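Local coordinates for endoglucanase (Uncultured bacterium, PDB 3X17), which probably hydrolyses internal beta-1,4-glucosidic bonds of cellulose, as a family 9 glycoside hydrolase with an N-terminal Ig-like domain ahead of its (alpha/alpha)6 barrel, at residues A278-A283 with A344-V349; D240-H245 with Y268-Q273. All coordinates share one frame; numbering follows the deposited sequence.

Contact 1 of 2, residues A278-A283 with A344-V349; sequences AAAAWA and AVELWV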
ATOM      1  N   ALA A 278     -13.974  -9.178  -5.119  1.00 29.84           N
ATOM      2  CA  ALA A 278     -14.186  -8.554  -6.412  1.00 30.27           C
ATOM      3  C   ALA A 278     -15.552  -7.889  -6.412  1.00 30.52           C
ATOM      4  O   ALA A 278     -15.707  -6.794  -6.927  1.00 31.76           O
ATOM      5  CB  ALA A 278     -14.082  -9.590  -7.528  1.00 30.46           C
ATOM      6  N   ALA A 279     -16.537  -8.540  -5.802  1.00 30.56           N
ATOM      7  CA  ALA A 279     -17.839  -7.909  -5.603  1.00 30.76           C
ATOM      8  C   ALA A 279     -17.692  -6.558  -4.936  1.00 28.96           C
ATOM      9  O   ALA A 279     -18.284  -5.589  -5.376  1.00 30.62           O
ATOM     10  CB  ALA A 279     -18.822  -8.823  -4.784  1.00 28.70           C
ATOM     11  N   ALA A 280     -16.923  -6.501  -3.859  1.00 30.27           N
ATOM     12  CA  ALA A 280     -16.804  -5.266  -3.085  1.00 30.86           C
ATOM     13  C   ALA A 280     -16.157  -4.167  -3.944  1.00 31.43           C
ATOM     14  O   ALA A 280     -16.665  -3.045  -4.044  1.00 32.12           O
ATOM     15  CB  ALA A 280     -16.003  -5.508  -1.781  1.00 29.07           C
ATOM     16  N   ALA A 281     -15.084  -4.513  -4.631  1.00 30.65           N
ATOM     17  CA  ALA A 281     -14.344  -3.503  -5.387  1.00 31.42           C
ATOM     18  C   ALA A 281     -15.176  -2.983  -6.537  1.00 30.33           C
ATOM     19  O   ALA A 281     -15.244  -1.768  -6.757  1.00 30.18           O
ATOM     20  CB  ALA A 281     -13.019  -4.056  -5.882  1.00 32.10           C
ATOM     21  N   TRP A 282     -15.854  -3.893  -7.231  1.00 29.94           N
ATOM     22  CA  TRP A 282     -16.759  -3.526  -8.314  1.00 31.01           C
ATOM     23  C   TRP A 282     -17.914  -2.640  -7.819  1.00 31.00           C
ATOM     24  O   TRP A 282     -18.364  -1.758  -8.544  1.00 31.71           O
ATOM     25  CB  TRP A 282     -17.384  -4.759  -8.955  1.00 31.00           C
ATOM     26  CG  TRP A 282     -16.477  -5.529  -9.839  1.00 33.73           C
ATOM     27  CD1 TRP A 282     -15.477  -5.033 -10.643  1.00 29.13           C
ATOM     28  CD2 TRP A 282     -16.486  -6.949 -10.035  1.00 29.75           C
ATOM     29  NE1 TRP A 282     -14.833  -6.069 -11.280  1.00 33.70           N
ATOM     30  CE2 TRP A 282     -15.466  -7.248 -10.971  1.00 29.88           C
ATOM     31  CE3 TRP A 282     -17.223  -8.000  -9.476  1.00 27.39           C
ATOM     32  CZ2 TRP A 282     -15.184  -8.554 -11.376  1.00 32.10           C
ATOM     33  CZ3 TRP A 282     -16.923  -9.312  -9.870  1.00 28.44           C
ATOM     34  CH2 TRP A 282     -15.940  -9.571 -10.822  1.00 27.57           C
ATOM     35  N   ALA A 283     -18.521  -3.002  -6.697  1.00 30.22           N
ATOM     36  CA  ALA A 283     -19.621  -2.175  -6.157  1.00 30.36           C
ATOM     37  C   ALA A 283     -19.127  -0.781  -5.759  1.00 28.50           C
ATOM     38  O   ALA A 283     -19.822   0.211  -5.961  1.00 29.40           O
ATOM     39  CB  ALA A 283     -20.292  -2.851  -4.985  1.00 28.36           C
ATOM     40  N   ALA A 344     -21.067  -7.108   1.063  1.00 30.82           N
ATOM     41  CA  ALA A 344     -22.411  -6.681   1.507  1.00 32.61           C
ATOM     42  C   ALA A 344     -22.559  -5.175   1.728  1.00 30.77           C
ATOM     43  O   ALA A 344     -23.488  -4.558   1.213  1.00 33.67           O
ATOM     44  CB  ALA A 344     -22.879  -7.472   2.749  1.00 29.68           C
ATOM     45  N   VAL A 345     -21.636  -4.581   2.471  1.00 31.57           N
ATOM     46  CA  VAL A 345     -21.653  -3.127   2.695  1.00 31.04           C
ATOM     47  C   VAL A 345     -21.653  -2.368   1.375  1.00 29.61           C
ATOM     48  O   VAL A 345     -22.531  -1.544   1.140  1.00 30.14           O
ATOM     49  CB  VAL A 345     -20.446  -2.671   3.570  1.00 30.15           C
ATOM     50  CG1 VAL A 345     -20.328  -1.144   3.582  1.00 31.68           C
ATOM     51  CG2 VAL A 345     -20.615  -3.204   5.000  1.00 29.23           C
ATOM     52  N   GLU A 346     -20.670  -2.643   0.513  1.00 29.38           N
ATOM     53  CA  GLU A 346     -20.514  -1.871  -0.740  1.00 30.74           C
ATOM     54  C   GLU A 346     -21.730  -2.018  -1.676  1.00 32.38           C
ATOM     55  O   GLU A 346     -22.188  -1.053  -2.289  1.00 32.69           O
ATOM     56  CB  GLU A 346     -19.229  -2.262  -1.468  1.00 31.26           C
ATOM     57  CG  GLU A 346     -17.980  -2.153  -0.600  1.00 29.25           C
ATOM     58  CD  GLU A 346     -17.733  -0.737  -0.053  1.00 36.39           C
ATOM     59  OE1 GLU A 346     -18.449   0.216  -0.441  1.00 36.44           O
ATOM     60  OE2 GLU A 346     -16.759  -0.562   0.704  1.00 32.91           O
ATOM     61  N   LEU A 347     -22.274  -3.223  -1.753  1.00 34.08           N
ATOM     62  CA  LEU A 347     -23.473  -3.439  -2.542  1.00 36.08           C
ATOM     63  C   LEU A 347     -24.677  -2.711  -1.932  1.00 35.85           C
ATOM     64  O   LEU A 347     -25.487  -2.140  -2.662  1.00 36.00           O
ATOM     65  CB  LEU A 347     -23.759  -4.943  -2.703  1.00 35.09           C
ATOM     66  CG  LEU A 347     -22.963  -5.564  -3.873  1.00 34.53           C
ATOM     67  CD1 LEU A 347     -22.821  -7.081  -3.733  1.00 28.27           C
ATOM     68  CD2 LEU A 347     -23.643  -5.193  -5.185  1.00 36.49           C
ATOM     69  N   TRP A 348     -24.830  -2.822  -0.612  1.00 36.37           N
ATOM     70  CA  TRP A 348     -25.848  -2.059   0.117  1.00 38.61           C
ATOM     71  C   TRP A 348     -25.750  -0.557  -0.157  1.00 38.56           C
ATOM     72  O   TRP A 348     -26.769   0.110  -0.373  1.00 40.74           O
ATOM     73  CB  TRP A 348     -25.763  -2.309   1.627  1.00 36.90           C
ATOM     74  CG  TRP A 348     -26.792  -1.505   2.381  1.00 44.05           C
ATOM     75  CD1 TRP A 348     -28.157  -1.522   2.182  1.00 44.75           C
ATOM     76  CD2 TRP A 348     -26.546  -0.477   3.342  1.00 42.00           C
ATOM     77  NE1 TRP A 348     -28.768  -0.598   2.989  1.00 46.50           N
ATOM     78  CE2 TRP A 348     -27.807   0.070   3.703  1.00 44.55           C
ATOM     79  CE3 TRP A 348     -25.399  -0.006   3.981  1.00 43.20           C
ATOM     80  CZ2 TRP A 348     -27.941   1.060   4.665  1.00 41.56           C
ATOM     81  CZ3 TRP A 348     -25.533   0.997   4.928  1.00 45.00           C
ATOM     82  CH2 TRP A 348     -26.791   1.519   5.261  1.00 44.96           C
ATOM     83  N   VAL A 349     -24.519  -0.038  -0.156  1.00 38.35           N
ATOM     84  CA  VAL A 349     -24.283   1.404  -0.261  1.00 36.00           C
ATOM     85  C   VAL A 349     -24.721   1.916  -1.613  1.00 36.41           C
ATOM     86  O   VAL A 349     -25.339   2.982  -1.690  1.00 37.33           O
ATOM     87  CB  VAL A 349     -22.791   1.797  -0.046  1.00 36.73           C
ATOM     88  CG1 VAL A 349     -22.546   3.226  -0.525  1.00 36.31           C
ATOM     89  CG2 VAL A 349     -22.390   1.655   1.408  1.00 34.82           C
TER
HETATM   90  O   HOH W   1     -20.843   1.204  -3.355  1.00 35.76           O
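Ala283 and Ala280 of one helix receive Glu346 and Leu347 of another, a compact example of alanines letting two barrel helices lie close. The local axes approach to 8.1 Å and run nearly side by side, with 29° between their N-to-C directions. Glu346 begins on this seam: its CB rests on the methyl of Ala283, with 3.7 Å between Ala283 CB and Glu346 CB, and also touches the carbonyl oxygen of Ala280. Because CG lies anti to the carbonyl carbon, beside the backbone N (chi1 -54°), it continues past Ala280, where Glu346 CG stands 4.1 Å from Ala280 CB. The chain then bends at chi2 (-59°), and the carboxylate leaves the interface. There OE1 forms a salt bridge with Arg287, while OE2 takes a weak hydrogen bond from Trp342 NE1 and lies close to the carboxylate of Asp386, a neighbour that may make it easier for one of the two acids to hold a proton. Leu347 meets the Ala283 methyl from a second direction, roughly at right angles to Glu346: Leu347 CG is 4.0 Å from Ala283 CB, with CD2 close beside it. Direct hydrogen bonds between the segments are absent; instead one water donates to both backbones, 3.0 Å from Ala283 O and 2.8 Å from Glu346 O. Leu347 also reaches Trp308 of helix 294-312 and Tyr356 of helix 354-366, while Trp282 stacks on Phe234. Helix 272-288 thus packs against helices 221-235, 294-312 and 337-351 within the helical barrel.

Contact 2 of 2, residues D240-H245 with Y268-Q273; sequences DGAVYH and YRITTQ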
ATOM      1  N   ASP A 240     -21.313 -17.787 -13.650  1.00 36.43           N
ATOM      2  CA  ASP A 240     -22.175 -17.918 -12.485  1.00 36.54           C
ATOM      3  C   ASP A 240     -21.832 -16.845 -11.429  1.00 34.84           C
ATOM      4  O   ASP A 240     -22.562 -16.681 -10.456  1.00 33.62           O
ATOM      5  CB  ASP A 240     -22.181 -19.354 -11.918  1.00 35.36           C
ATOM      6  CG  ASP A 240     -20.807 -19.806 -11.423  1.00 35.75           C
ATOM      7  OD1 ASP A 240     -19.808 -19.107 -11.677  1.00 34.99           O
ATOM      8  OD2 ASP A 240     -20.722 -20.913 -10.860  1.00 36.23           O
ATOM      9  N   GLY A 241     -20.759 -16.076 -11.671  1.00 33.08           N
ATOM     10  CA  GLY A 241     -20.387 -14.973 -10.765  1.00 29.71           C
ATOM     11  C   GLY A 241     -19.196 -15.281  -9.905  1.00 31.61           C
ATOM     12  O   GLY A 241     -18.579 -14.371  -9.345  1.00 34.60           O
ATOM     13  N   ALA A 242     -18.766 -16.542  -9.885  1.00 30.76           N
ATOM     14  CA  ALA A 242     -17.559 -16.897  -9.142  1.00 31.22           C
ATOM     15  C   ALA A 242     -16.291 -16.323  -9.807  1.00 30.37           C
ATOM     16  O   ALA A 242     -16.269 -16.104 -11.002  1.00 30.53           O
ATOM     17  CB  ALA A 242     -17.446 -18.432  -8.986  1.00 32.48           C
ATOM     18  N   VAL A 243     -15.247 -16.078  -9.020  1.00 28.43           N
ATOM     19  CA  VAL A 243     -14.045 -15.408  -9.518  1.00 29.91           C
ATOM     20  C   VAL A 243     -12.805 -16.269  -9.279  1.00 30.86           C
ATOM     21  O   VAL A 243     -12.619 -16.801  -8.179  1.00 31.83           O
ATOM     22  CB  VAL A 243     -13.854 -13.993  -8.885  1.00 30.20           C
ATOM     23  CG1 VAL A 243     -12.561 -13.317  -9.392  1.00 27.38           C
ATOM     24  CG2 VAL A 243     -15.045 -13.115  -9.213  1.00 24.65           C
ATOM     25  N   TYR A 244     -12.055 -16.538 -10.353  1.00 31.27           N
ATOM     26  CA  TYR A 244     -10.832 -17.344 -10.268  1.00 30.67           C
ATOM     27  C   TYR A 244      -9.802 -16.655  -9.398  1.00 31.27           C
ATOM     28  O   TYR A 244      -9.808 -15.427  -9.251  1.00 32.26           O
ATOM     29  CB  TYR A 244     -10.242 -17.627 -11.671  1.00 29.69           C
ATOM     30  CG  TYR A 244     -11.156 -18.465 -12.543  1.00 31.92           C
ATOM     31  CD1 TYR A 244     -11.421 -19.797 -12.224  1.00 31.27           C
ATOM     32  CD2 TYR A 244     -11.811 -17.908 -13.641  1.00 30.50           C
ATOM     33  CE1 TYR A 244     -12.283 -20.566 -12.998  1.00 30.11           C
ATOM     34  CE2 TYR A 244     -12.677 -18.661 -14.428  1.00 27.98           C
ATOM     35  CZ  TYR A 244     -12.920 -19.987 -14.094  1.00 32.91           C
ATOM     36  OH  TYR A 244     -13.799 -20.744 -14.849  1.00 32.99           O
ATOM     37  N   HIS A 245      -8.901 -17.446  -8.836  1.00 30.33           N
ATOM     38  CA  HIS A 245      -8.078 -16.978  -7.738  1.00 31.63           C
ATOM     39  C   HIS A 245      -6.876 -16.202  -8.242  1.00 32.23           C
ATOM     40  O   HIS A 245      -6.480 -15.206  -7.658  1.00 33.35           O
ATOM     41  CB  HIS A 245      -7.611 -18.156  -6.898  1.00 30.99           C
ATOM     42  CG  HIS A 245      -6.648 -17.787  -5.819  1.00 32.41           C
ATOM     43  ND1 HIS A 245      -6.956 -16.871  -4.829  1.00 36.53           N
ATOM     44  CD2 HIS A 245      -5.456 -18.331  -5.473  1.00 31.16           C
ATOM     45  CE1 HIS A 245      -5.975 -16.842  -3.943  1.00 32.97           C
ATOM     46  NE2 HIS A 245      -5.036 -17.690  -4.332  1.00 31.43           N
ATOM     47  N   TYR A 268      -6.174 -20.397 -12.083  1.00 34.23           N
ATOM     48  CA  TYR A 268      -6.388 -21.289 -10.947  1.00 32.93           C
ATOM     49  C   TYR A 268      -7.830 -21.200 -10.449  1.00 33.93           C
ATOM     50  O   TYR A 268      -8.574 -20.299 -10.846  1.00 34.52           O
ATOM     51  CB  TYR A 268      -5.387 -20.949  -9.849  1.00 32.45           C
ATOM     52  CG  TYR A 268      -3.964 -21.360 -10.200  1.00 34.22           C
ATOM     53  CD1 TYR A 268      -3.241 -20.662 -11.158  1.00 35.44           C
ATOM     54  CD2 TYR A 268      -3.426 -22.549  -9.715  1.00 36.49           C
ATOM     55  CE1 TYR A 268      -1.979 -21.044 -11.512  1.00 33.72           C
ATOM     56  CE2 TYR A 268      -2.151 -22.944 -10.068  1.00 40.61           C
ATOM     57  CZ  TYR A 268      -1.439 -22.184 -10.963  1.00 36.23           C
ATOM     58  OH  TYR A 268      -0.197 -22.583 -11.362  1.00 43.86           O
ATOM     59  N   ARG A 269      -8.209 -22.118  -9.564  1.00 32.01           N
ATOM     60  CA  ARG A 269      -9.604 -22.392  -9.280  1.00 33.23           C
ATOM     61  C   ARG A 269     -10.241 -21.246  -8.495  1.00 33.54           C
ATOM     62  O   ARG A 269      -9.546 -20.487  -7.818  1.00 31.15           O
ATOM     63  CB  ARG A 269      -9.709 -23.671  -8.455  1.00 34.09           C
ATOM     64  CG  ARG A 269      -9.199 -23.487  -7.015  1.00 36.37           C
ATOM     65  CD  ARG A 269      -9.223 -24.782  -6.240  1.00 40.24           C
ATOM     66  NE  ARG A 269      -8.401 -25.794  -6.881  1.00 41.85           N
ATOM     67  CZ  ARG A 269      -8.610 -27.102  -6.771  1.00 50.32           C
ATOM     68  NH1 ARG A 269      -9.590 -27.569  -5.994  1.00 49.04           N
ATOM     69  NH2 ARG A 269      -7.808 -27.945  -7.411  1.00 51.14           N
ATOM     70  N   ILE A 270     -11.565 -21.127  -8.593  1.00 34.20           N
ATOM     71  CA  ILE A 270     -12.272 -20.068  -7.894  1.00 33.27           C
ATOM     72  C   ILE A 270     -12.136 -20.187  -6.371  1.00 36.48           C
ATOM     73  O   ILE A 270     -11.919 -21.274  -5.822  1.00 33.51           O
ATOM     74  CB  ILE A 270     -13.752 -20.008  -8.256  1.00 32.67           C
ATOM     75  CG1 ILE A 270     -14.465 -21.302  -7.853  1.00 32.26           C
ATOM     76  CG2 ILE A 270     -13.939 -19.724  -9.753  1.00 30.29           C
ATOM     77  CD1 ILE A 270     -15.428 -21.175  -6.658  1.00 36.87           C
ATOM     78  N   THR A 271     -12.481 -19.083  -5.709  1.00 37.04           N
ATOM     79  CA  THR A 271     -12.471 -18.978  -4.274  1.00 35.86           C
ATOM     80  C   THR A 271     -13.614 -18.013  -3.931  1.00 37.88           C
ATOM     81  O   THR A 271     -13.914 -17.103  -4.717  1.00 37.62           O
ATOM     82  CB  THR A 271     -11.130 -18.366  -3.892  1.00 37.37           C
ATOM     83  OG1 THR A 271     -10.240 -19.369  -3.379  1.00 39.07           O
ATOM     84  CG2 THR A 271     -11.279 -17.219  -3.003  1.00 26.71           C
ATOM     85  N   THR A 272     -14.304 -18.256  -2.817  1.00 35.61           N
ATOM     86  CA  THR A 272     -15.353 -17.344  -2.359  1.00 34.72           C
ATOM     87  C   THR A 272     -14.815 -16.020  -1.817  1.00 33.94           C
ATOM     88  O   THR A 272     -15.435 -14.999  -2.046  1.00 34.83           O
ATOM     89  CB  THR A 272     -16.284 -17.997  -1.311  1.00 32.55           C
ATOM     90  OG1 THR A 272     -15.486 -18.625  -0.297  1.00 35.31           O
ATOM     91  CG2 THR A 272     -17.152 -19.053  -1.979  1.00 33.59           C
ATOM     92  N   GLN A 273     -13.672 -16.019  -1.117  1.00 32.90           N
ATOM     93  CA  GLN A 273     -13.047 -14.736  -0.725  1.00 33.78           C
ATOM     94  C   GLN A 273     -12.725 -13.832  -1.915  1.00 31.02           C
ATOM     95  O   GLN A 273     -12.946 -12.627  -1.864  1.00 30.16           O
ATOM     96  CB  GLN A 273     -11.821 -14.912   0.205  1.00 32.29           C
ATOM     97  CG  GLN A 273     -10.653 -15.704  -0.376  1.00 33.14           C
ATOM     98  CD  GLN A 273      -9.549 -14.821  -0.952  1.00 37.93           C
ATOM     99  OE1 GLN A 273      -9.700 -13.592  -1.054  1.00 35.50           O
ATOM    100  NE2 GLN A 273      -8.447 -15.448  -1.378  1.00 30.88           N
TER
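Tyr244 and Ile270 meet in the small mixed sheet of the family 9 domain, where strand 243-249 passes strand 265-271 just before helix 272-288 begins. The pairing is loose. Thr271 N gives Val243 O a weak hydrogen bond of 3.4 Å, His245 N gives Arg269 O another weak one, and Val243 O also meets the CA-H of Ile270, with 3.3 Å between Ile270 CA and that oxygen. Side chains fill in around this backbone. Ile270 has CG2 anti to its carbonyl carbon while CG1 sits between N and C (chi1 62°), an arrangement that brings CG2 to the tyrosine ring, 3.5 Å from Tyr244 CD1. The same methyl packs on Ala242, at 3.8 Å from Ala242 CB. The ring is also approached by a carbonyl, Tyr268 O lying 3.2 Å from Tyr244 CD1, and its hydroxyl is hydrogen-bonded to Asp159. Replacing Tyr244 by an alanine removes ring and hydroxyl together, which is likely to leave Asp159 without this mate and open a gap beside the Ile270 methyl. Farther along, the imidazole of His245 crosses the Gln273 amide at a steep 77° between planes, with 3.8 Å from His245 CE1 to Gln273 NE2. Each polar end is anchored elsewhere: His245 ND1 to Asp274 and NE2 to Pro330 O, Gln273 OE1 to Lys277. Thr271 OG1, by contrast, is buried with no partner. With such weak strand bonds, the join probably owes much of its hold to apolar contacts and to side-chain bonds reaching neighbouring loops and the start of the helix.

In the fold
Helix 272-288 is common to both contacts: contact 2 takes in its first two residues, and contact 1 a stretch beginning more than a turn farther on. They also touch directly, since Val243 CG2 packs 4.0 Å from Trp282 CH2 and equally near Ala278 CB, although their centres are 16 Å apart. Both are buried, yet their chemistry differs. Between 278-283 and 344-349, two regular helices meet through alanine methyls, a leucine and the aliphatic part of a glutamate, with a bridging water. Between 240-245 and 268-273, loosely paired strands and a helix start bury about twice the area and mix weak backbone bonds with aromatic and polar side chains; the Gln273 side chain lies about 5 Å from a bound calcium ion.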